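Local coordinates for protein Aac(6')-ib (Escherichia coli, PDB 1V0C) that probably transfers an acetyl group from acetyl-CoA to the 6'-amino group of aminoglycosides such as kanamycin B, giving resistance to these antibiotics, at residues T79-M84 with A93-A98. The protein carries 2 engineered substitutions. Numbering follows the deposited sequence.
Sequences TPYIAM and AQSYVA. With KNC (kanamycin c), chain C.
Thr79, Pro80 and Tyr81 pair with Ser95, Gln94 and Ala93 in the antiparallel beta hairpin of strands 78-85 and 88-97, part of the central mixed sheet of this GNAT acetyltransferase. Two hydrogen-bonded pairs flank one non-hydrogen-bonded pair. Thr79 N bonds to Ser95 O at 2.8 Å, and Ser95 N returns to Thr79 O. Tyr81 N meets Ala93 O at 2.7 Å, while Ala93 N reaches Tyr81 O at 3.1 Å from above the carbonyl plane. Between them Pro80, which has no N-H, faces Gln94. There Gln94 CA lies 3.1 Å from Thr79 O in a CA-H...O contact.

Gln94 points to the kanamycin side, with its chain extended beyond CG (chi2 180°). Its NE2 gives a hydrogen bond to O10 of kanamycin C at 3.1 Å and another to Asp118. Its OE1 is held by Tyr92 OH, which helps fix the amide. Two residues further along the strand, ligand amine N3 sits over one face of the Tyr96 ring, offset toward the rim, 3.5 Å from Tyr96 CZ.

On the other face Tyr81 and Ala93 pack against Leu139 of helix 131-144. Tyr81 CG stands anti to its carbonyl carbon (chi1 -50°), and the ring runs along the neighbouring strand past Ala93 to Ser95. The hydroxyl at the ring's far end, Tyr81 OH, shares a hydrogen bond with Ser95 OG at 2.8 Å, with OG near the ring plane.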
# COMPACT_ATOMS: atom_id res chain seq x y z
N THR A 79 2.58 -6.18 -6.74
CA THR A 79 3.24 -5.18 -7.58
C THR A 79 3.81 -4.04 -6.72
O THR A 79 3.05 -3.35 -6.04
CB THR A 79 2.26 -4.58 -8.61
OG1 THR A 79 1.66 -5.64 -9.36
CG2 THR A 79 2.96 -3.63 -9.54
N PRO A 80 5.16 -3.85 -6.75
CA PRO A 80 5.83 -2.72 -6.07
C PRO A 80 5.97 -1.44 -6.90
O PRO A 80 6.21 -1.49 -8.12
CB PRO A 80 7.21 -3.30 -5.74
CG PRO A 80 7.51 -4.23 -6.88
CD PRO A 80 6.14 -4.78 -7.36
N TYR A 81 5.83 -0.30 -6.23
CA TYR A 81 5.92 1.03 -6.83
C TYR A 81 6.84 1.90 -5.99
O TYR A 81 7.01 1.67 -4.79
CB TYR A 81 4.56 1.74 -6.85
CG TYR A 81 3.43 0.91 -7.42
CD1 TYR A 81 3.23 0.84 -8.80
CD2 TYR A 81 2.54 0.23 -6.56
CE1 TYR A 81 2.17 0.07 -9.33
CE2 TYR A 81 1.49 -0.55 -7.08
CZ TYR A 81 1.33 -0.63 -8.46
OH TYR A 81 0.29 -1.38 -8.97
N ILE A 82 7.42 2.90 -6.64
CA ILE A 82 8.13 3.94 -5.95
C ILE A 82 7.28 5.17 -6.13
O ILE A 82 6.80 5.45 -7.24
CB ILE A 82 9.58 4.12 -6.49
CG1 ILE A 82 10.41 2.87 -6.16
CG2 ILE A 82 10.23 5.41 -5.91
CD1 ILE A 82 10.55 2.52 -4.62
N ALA A 83 7.00 5.85 -5.01
CA ALA A 83 6.30 7.13 -5.09
C ALA A 83 7.30 8.24 -5.39
O ALA A 83 8.38 8.31 -4.78
CB ALA A 83 5.51 7.41 -3.79
N MET A 84 6.90 9.12 -6.32
CA MET A 84 7.74 10.19 -6.82
C MET A 84 7.12 11.57 -6.54
O MET A 84 5.91 11.77 -6.66
CB MET A 84 7.96 10.02 -8.34
CG MET A 84 8.65 8.73 -8.75
SD MET A 84 10.32 8.50 -8.10
CE MET A 84 11.14 9.82 -8.99
N ALA A 93 5.20 1.80 -2.30
CA ALA A 93 3.85 1.25 -2.21
C ALA A 93 3.81 -0.10 -2.91
O ALA A 93 4.67 -0.41 -3.74
CB ALA A 93 2.80 2.22 -2.81
N GLN A 94 2.81 -0.89 -2.57
CA GLN A 94 2.51 -2.11 -3.29
C GLN A 94 0.99 -2.28 -3.42
O GLN A 94 0.22 -1.81 -2.57
CB GLN A 94 3.13 -3.34 -2.61
CG GLN A 94 2.83 -3.45 -1.12
CD GLN A 94 3.45 -4.67 -0.48
OE1 GLN A 94 4.59 -5.03 -0.76
NE2 GLN A 94 2.70 -5.30 0.43
N SER A 95 0.59 -2.95 -4.51
CA SER A 95 -0.78 -3.42 -4.65
C SER A 95 -0.72 -4.93 -4.83
O SER A 95 0.30 -5.46 -5.26
CB SER A 95 -1.49 -2.73 -5.82
OG SER A 95 -0.85 -3.07 -7.05
N TYR A 96 -1.78 -5.63 -4.47
CA TYR A 96 -1.78 -7.06 -4.58
C TYR A 96 -3.21 -7.53 -4.91
O TYR A 96 -4.18 -6.87 -4.54
CB TYR A 96 -1.23 -7.74 -3.29
CG TYR A 96 -1.97 -7.36 -2.02
CD1 TYR A 96 -3.14 -8.04 -1.65
CD2 TYR A 96 -1.51 -6.32 -1.19
CE1 TYR A 96 -3.86 -7.69 -0.51
CE2 TYR A 96 -2.24 -5.96 -0.02
CZ TYR A 96 -3.42 -6.66 0.30
OH TYR A 96 -4.17 -6.35 1.43
N VAL A 97 -3.31 -8.68 -5.56
CA VAL A 97 -4.59 -9.36 -5.74
C VAL A 97 -4.89 -10.12 -4.46
O VAL A 97 -4.16 -11.03 -4.09
CB VAL A 97 -4.57 -10.28 -7.01
CG1 VAL A 97 -5.90 -11.01 -7.23
CG2 VAL A 97 -4.18 -9.45 -8.22
N ALA A 98 -5.95 -9.71 -3.75
CA ALA A 98 -6.32 -10.34 -2.48
C ALA A 98 -6.62 -11.84 -2.63
O ALA A 98 -6.09 -12.67 -1.88
CB ALA A 98 -7.51 -9.61 -1.86
C2 KNC C . 4.38 -5.58 5.21
C3 KNC C . 4.13 -5.40 6.74
C4 KNC C . 3.54 -4.02 7.03
C5 KNC C . 2.30 -3.86 6.15
C6 KNC C . 2.02 -2.44 6.21
C7 KNC C . -0.84 -8.65 2.74
C8 KNC C . 0.54 -8.54 2.06
C9 KNC C . 1.60 -7.96 3.02
C10 KNC C . 1.13 -6.65 3.72
C11 KNC C . -0.31 -6.76 4.36
C12 KNC C . -1.31 -7.29 3.30
C13 KNC C . 1.65 -10.12 0.55
C14 KNC C . 1.25 -11.46 -0.09
C15 KNC C . 1.69 -12.64 0.80
C16 KNC C . 3.20 -12.58 1.12
C17 KNC C . 3.57 -11.21 1.73
C18 KNC C . 5.10 -11.16 2.09
N2 KNC C . -0.74 -5.47 4.99
N3 KNC C . -1.81 -9.32 1.81
N4 KNC C . 1.39 -13.93 0.17
C1 KNC C . 3.08 -5.33 4.38
O5 KNC C . 2.52 -4.08 4.73
O7 KNC C . 5.31 -5.65 7.55
O8 KNC C . 3.15 -3.88 8.40
O9 KNC C . 2.11 -6.34 4.69
O1 KNC C . 0.73 -2.28 5.62
O10 KNC C . 2.84 -7.72 2.33
O11 KNC C . 0.87 -9.89 1.77
O12 KNC C . 3.10 -10.10 0.83
O13 KNC C . -0.15 -11.51 -0.31
O14 KNC C . 3.50 -13.63 2.04
O15 KNC C . 5.74 -10.02 1.48
N6 KNC C . 4.83 -6.93 4.93